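Local coordinates for protein putative esterase (Sulfolobus solfataricus P2, PDB 2RAU) that is a putative esterase or lipase of the alpha/beta-hydrolase type, probably hydrolysing ester bonds, and binds calcium, at residues Asn50-Ile55 / Ser135-Asp140; Ile146-Glu151 / Leu159-Leu164. All blocks are in the same frame, centred on the assembly; numbering follows the deposited sequence. Where two conformers were deposited one is given.

In the fold
From the N terminus, strand 52-56 carries the first half of contact 1, and helix 123-141 brings the second half back to it, closing a loop of about 80 residues. A short link, which carries the calcium ligands Gly142 and Glu144, leads into strand 146-151, from which contact 2 closes a loop of only seven residues, six of them in helix 153-169. The two contacts are therefore in series, neither nested nor crossed. They are joined through the central sheet, where strands 52-56 and 146-151 are parallel neighbours: Leu54 O lies 2.7 Å from Ala149 N and Leu54 N 2.9 Å from Tyr147 O, both probable hydrogen bonds. Together they tie two helices to adjacent strands of an alpha/beta-hydrolase core.

Contact 1 of 2, residues Asn50-Ile55 / Ser135-Asp140; sequences NDAVLI and SFIKRD
Ala52 and Leu54 meet Ile137 through saturated carbon alone, and no ring or carboxylate of either segment takes part. The flat groups lie beside it. The ring of Phe136 packs against Trp6 and Trp26, with its plane at about 60° and 55° to theirs. The carboxylate of Asp51 turns to its own chain: Ala52 N donates to the anti lone pair of Asp51 OD1 over 2.8 Å, and that oxygen also forms a salt bridge with Lys171.

Ile137 makes the contact with two branches. Its CG2, anti to the backbone N, rests on Ala52 with 3.7 Å between Ile137 CG2 and Ala52 CB. The other branch is an extended arm (chi2 179°) whose end, Ile137 CD1, lies 3.8 Å from Leu54 CB. Leu54 CD1 is 4.0 Å from the same methyl, and the two side chains cross at about a right angle. One isoleucine thus bridges alternate residues on one face of the strand, across a CA-CA distance of 7.3 Å between Ala52 and Ile137.

Helix 123-141 packs here over three adjacent parallel strands of the alpha/beta-hydrolase sheet. Ile137 also touches Tyr97 on strand 94-100 and Ile146 on strand 146-151, which flank strand 52-56, while Val133 and Val134, one helical turn earlier, pack against Leu54.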
# COMPACT_ATOMS: atom_id res chain seq x y z
N ASN A 50 20.05 8.84 2.27
CA ASN A 50 20.89 7.70 2.60
C ASN A 50 20.11 6.45 2.93
O ASN A 50 18.93 6.50 3.22
CB ASN A 50 21.82 8.04 3.75
CG ASN A 50 22.93 8.98 3.33
OD1 ASN A 50 22.92 10.13 3.73
ND2 ASN A 50 23.85 8.51 2.48
N ASP A 51 20.80 5.33 2.83
CA ASP A 51 20.26 4.00 3.12
C ASP A 51 19.18 3.67 2.11
O ASP A 51 19.19 4.20 0.99
CB ASP A 51 19.73 3.91 4.54
CG ASP A 51 19.96 2.54 5.15
OD1 ASP A 51 19.54 1.48 4.60
OD2 ASP A 51 20.57 2.53 6.22
N ALA A 52 18.28 2.77 2.51
CA ALA A 52 17.21 2.33 1.62
C ALA A 52 16.04 1.71 2.38
O ALA A 52 16.21 0.76 3.15
CB ALA A 52 17.76 1.33 0.57
N VAL A 53 14.85 2.30 2.18
CA VAL A 53 13.58 1.77 2.66
C VAL A 53 12.68 1.57 1.48
O VAL A 53 12.46 2.52 0.74
CB VAL A 53 12.88 2.74 3.63
CG1 VAL A 53 11.64 2.11 4.14
CG2 VAL A 53 13.85 3.13 4.79
N LEU A 54 12.15 0.36 1.31
CA LEU A 54 11.17 0.08 0.26
C LEU A 54 9.82 -0.17 0.95
O LEU A 54 9.70 -1.01 1.88
CB LEU A 54 11.56 -1.14 -0.59
CG LEU A 54 10.51 -1.76 -1.52
CD1 LEU A 54 10.11 -0.71 -2.61
CD2 LEU A 54 11.02 -3.08 -2.10
N ILE A 55 8.80 0.53 0.48
CA ILE A 55 7.43 0.38 1.00
C ILE A 55 6.52 -0.25 -0.02
O ILE A 55 6.36 0.24 -1.12
CB ILE A 55 6.87 1.74 1.54
CG1 ILE A 55 7.95 2.40 2.44
CG2 ILE A 55 5.50 1.51 2.29
CD1 ILE A 55 7.54 3.66 3.19
N SER A 135 16.62 -5.55 -6.30
CA SER A 135 17.91 -5.64 -6.99
C SER A 135 18.34 -4.25 -7.50
O SER A 135 19.50 -3.85 -7.36
CB SER A 135 17.81 -6.63 -8.15
OG SER A 135 17.51 -7.94 -7.67
N PHE A 136 17.40 -3.52 -8.09
CA PHE A 136 17.67 -2.17 -8.57
C PHE A 136 18.07 -1.23 -7.41
O PHE A 136 19.02 -0.40 -7.52
CB PHE A 136 16.41 -1.61 -9.24
CG PHE A 136 16.59 -0.22 -9.79
CD1 PHE A 136 16.36 0.90 -9.00
CD2 PHE A 136 17.05 -0.04 -11.07
CE1 PHE A 136 16.57 2.19 -9.50
CE2 PHE A 136 17.25 1.25 -11.56
CZ PHE A 136 17.00 2.34 -10.77
N ILE A 137 17.31 -1.32 -6.33
CA ILE A 137 17.56 -0.51 -5.13
C ILE A 137 18.95 -0.72 -4.57
O ILE A 137 19.58 0.22 -4.11
CB ILE A 137 16.49 -0.79 -4.05
CG1 ILE A 137 15.14 -0.23 -4.49
CG2 ILE A 137 16.86 -0.17 -2.71
CD1 ILE A 137 14.00 -0.49 -3.48
N LYS A 138 19.39 -1.97 -4.52
CA LYS A 138 20.70 -2.28 -3.98
C LYS A 138 21.79 -1.52 -4.73
O LYS A 138 22.71 -0.96 -4.12
CB LYS A 138 20.97 -3.78 -4.01
CG LYS A 138 20.14 -4.61 -3.08
CD LYS A 138 20.73 -6.03 -3.09
CE LYS A 138 19.96 -6.92 -2.21
NZ LYS A 138 20.77 -8.11 -1.85
N ARG A 139 21.69 -1.52 -6.06
CA ARG A 139 22.63 -0.82 -6.88
C ARG A 139 22.46 0.70 -6.80
O ARG A 139 23.46 1.44 -6.72
CB ARG A 139 22.52 -1.29 -8.34
CG ARG A 139 23.63 -0.71 -9.19
CD ARG A 139 23.60 -1.21 -10.61
NE ARG A 139 24.82 -0.82 -11.29
CZ ARG A 139 24.90 -0.46 -12.57
NH1 ARG A 139 23.80 -0.36 -13.32
NH2 ARG A 139 26.06 -0.14 -13.09
N ASP A 140 21.23 1.18 -6.87
CA ASP A 140 20.98 2.60 -6.77
C ASP A 140 21.41 3.25 -5.42
O ASP A 140 21.98 4.33 -5.41
CB ASP A 140 19.51 2.87 -6.99
CG ASP A 140 19.19 4.36 -7.08
OD1 ASP A 140 19.62 4.96 -8.08
OD2 ASP A 140 18.54 4.91 -6.17

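Contact 2 of 2, residues Ile146-Glu151 / Leu159-Leu164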
# COMPACT_ATOMS: atom_id res chain seq x y z
N ILE A 146 18.18 -4.07 2.67
CA ILE A 146 17.29 -2.93 2.85
C ILE A 146 16.27 -3.10 3.98
O ILE A 146 16.04 -4.20 4.52
CB ILE A 146 16.57 -2.60 1.51
CG1 ILE A 146 15.52 -3.66 1.18
CG2 ILE A 146 17.54 -2.44 0.28
CD1 ILE A 146 14.70 -3.31 -0.05
N TYR A 147 15.67 -1.96 4.35
CA TYR A 147 14.52 -1.93 5.23
C TYR A 147 13.31 -2.11 4.34
O TYR A 147 13.17 -1.44 3.31
CB TYR A 147 14.43 -0.62 5.99
CG TYR A 147 15.55 -0.40 6.94
CD1 TYR A 147 15.67 -1.17 8.08
CD2 TYR A 147 16.50 0.58 6.71
CE1 TYR A 147 16.69 -0.98 8.95
CE2 TYR A 147 17.52 0.79 7.58
CZ TYR A 147 17.62 -0.00 8.72
OH TYR A 147 18.64 0.19 9.63
N LEU A 148 12.44 -3.03 4.72
CA LEU A 148 11.26 -3.34 3.92
C LEU A 148 10.01 -3.09 4.77
O LEU A 148 9.82 -3.70 5.83
CB LEU A 148 11.28 -4.80 3.47
CG LEU A 148 10.15 -5.26 2.54
CD1 LEU A 148 10.21 -4.44 1.28
CD2 LEU A 148 10.27 -6.73 2.27
N ALA A 149 9.15 -2.22 4.27
CA ALA A 149 7.91 -1.86 4.94
C ALA A 149 6.78 -2.28 4.07
O ALA A 149 6.90 -2.36 2.83
CB ALA A 149 7.86 -0.36 5.21
N GLY A 150 5.64 -2.53 4.69
CA GLY A 150 4.45 -2.97 4.01
C GLY A 150 3.18 -2.43 4.64
O GLY A 150 3.05 -2.45 5.87
N GLU A 151 2.26 -1.94 3.81
CA GLU A 151 0.95 -1.46 4.28
C GLU A 151 -0.13 -2.45 3.93
O GLU A 151 -0.35 -2.73 2.77
CB GLU A 151 0.62 -0.10 3.63
CG GLU A 151 1.66 0.96 3.87
CD GLU A 151 1.29 2.35 3.36
OE1 GLU A 151 0.25 2.49 2.65
OE2 GLU A 151 2.04 3.30 3.67
N LEU A 159 6.40 -9.94 4.36
CA LEU A 159 6.72 -11.15 5.09
C LEU A 159 6.99 -12.34 4.17
O LEU A 159 7.91 -13.12 4.43
CB LEU A 159 5.59 -11.49 6.07
CG LEU A 159 5.87 -11.07 7.51
CD1 LEU A 159 4.58 -10.82 8.28
CD2 LEU A 159 6.77 -12.13 8.17
N ASN A 160 6.14 -12.49 3.15
CA ASN A 160 6.33 -13.56 2.14
C ASN A 160 7.67 -13.41 1.38
O ASN A 160 8.41 -14.39 1.17
CB ASN A 160 5.13 -13.57 1.18
CG ASN A 160 3.87 -14.08 1.83
OD1 ASN A 160 3.90 -14.51 2.97
ND2 ASN A 160 2.74 -13.98 1.12
N TYR A 161 7.98 -12.19 0.96
CA TYR A 161 9.25 -11.88 0.30
C TYR A 161 10.42 -12.21 1.23
O TYR A 161 11.39 -12.87 0.81
CB TYR A 161 9.31 -10.40 -0.14
CG TYR A 161 10.55 -10.11 -0.92
CD1 TYR A 161 10.57 -10.27 -2.29
CD2 TYR A 161 11.73 -9.71 -0.27
CE1 TYR A 161 11.73 -10.05 -3.00
CE2 TYR A 161 12.90 -9.47 -1.01
CZ TYR A 161 12.89 -9.65 -2.36
OH TYR A 161 14.04 -9.43 -3.10
N SER A 162 10.32 -11.78 2.49
CA SER A 162 11.35 -12.00 3.47
C SER A 162 11.55 -13.47 3.76
O SER A 162 12.66 -13.89 3.96
CB SER A 162 11.05 -11.25 4.78
OG SER A 162 11.07 -9.86 4.57
N SER A 163 10.48 -14.25 3.79
CA SER A 163 10.60 -15.67 4.06
C SER A 163 11.51 -16.36 3.02
O SER A 163 12.10 -17.40 3.32
CB SER A 163 9.23 -16.33 4.11
OG SER A 163 8.71 -16.58 2.82
N LEU A 164 11.62 -15.78 1.82
CA LEU A 164 12.39 -16.35 0.76
C LEU A 164 13.77 -15.73 0.61
O LEU A 164 14.68 -16.42 0.18
CB LEU A 164 11.64 -16.21 -0.56
CG LEU A 164 10.34 -16.98 -0.73
CD1 LEU A 164 9.57 -16.41 -1.96
CD2 LEU A 164 10.57 -18.48 -0.84
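Leu148 meets Tyr161 and Ser162 through one methyl group, and these three residues account for nearly all of the 89 Å² buried between strand 146-151 and helix 153-169. Leu148 supplies more than half of it. Its first torsion (chi1 -176°) sets CG opposite the backbone N, and the branch ending in CD2 projects toward the helix. Leu148 CD2 lies 4.2 Å from Tyr161 CD2 and 4.0 Å from Ser162 OG, so the methyl sits against two consecutive helical residues. Both separations are those of van der Waals contact, and no hydrogen bond spans the segments. The closest pair of CA atoms, those of Leu148 and Ser162, is 8.7 Å apart.

Tyr161 is met at its CD2 atom, and its side chain runs at about a right angle to that of Leu148. The Tyr161 side chain also touches Ile130 and Val134 of helix 123-141, and its hydroxyl bonds Asp169. Ser162 likewise has its polar partner elsewhere: OG, beside its own backbone N, bonds Ala158 O one turn back along the helix.

The two elements open a beta-alpha-beta unit that strand 170-176 completes. The strand leads through Gly150 into what looks like the GxSxG nucleophile elbow of a serine hydrolase.

Chemically, the buried hydroxyls of Tyr161 and Ser162 are satisfied within the fold, outside the strand, and what remains for Leu148 is dispersion. Such a contact has little directional demand: it depends on fit and not on bond direction, and it is one small part of the packing of helix 153-169 on the sheet, while the hydrogen bonds of Tyr161 and Ser162 serve the helix itself and its C-terminal end.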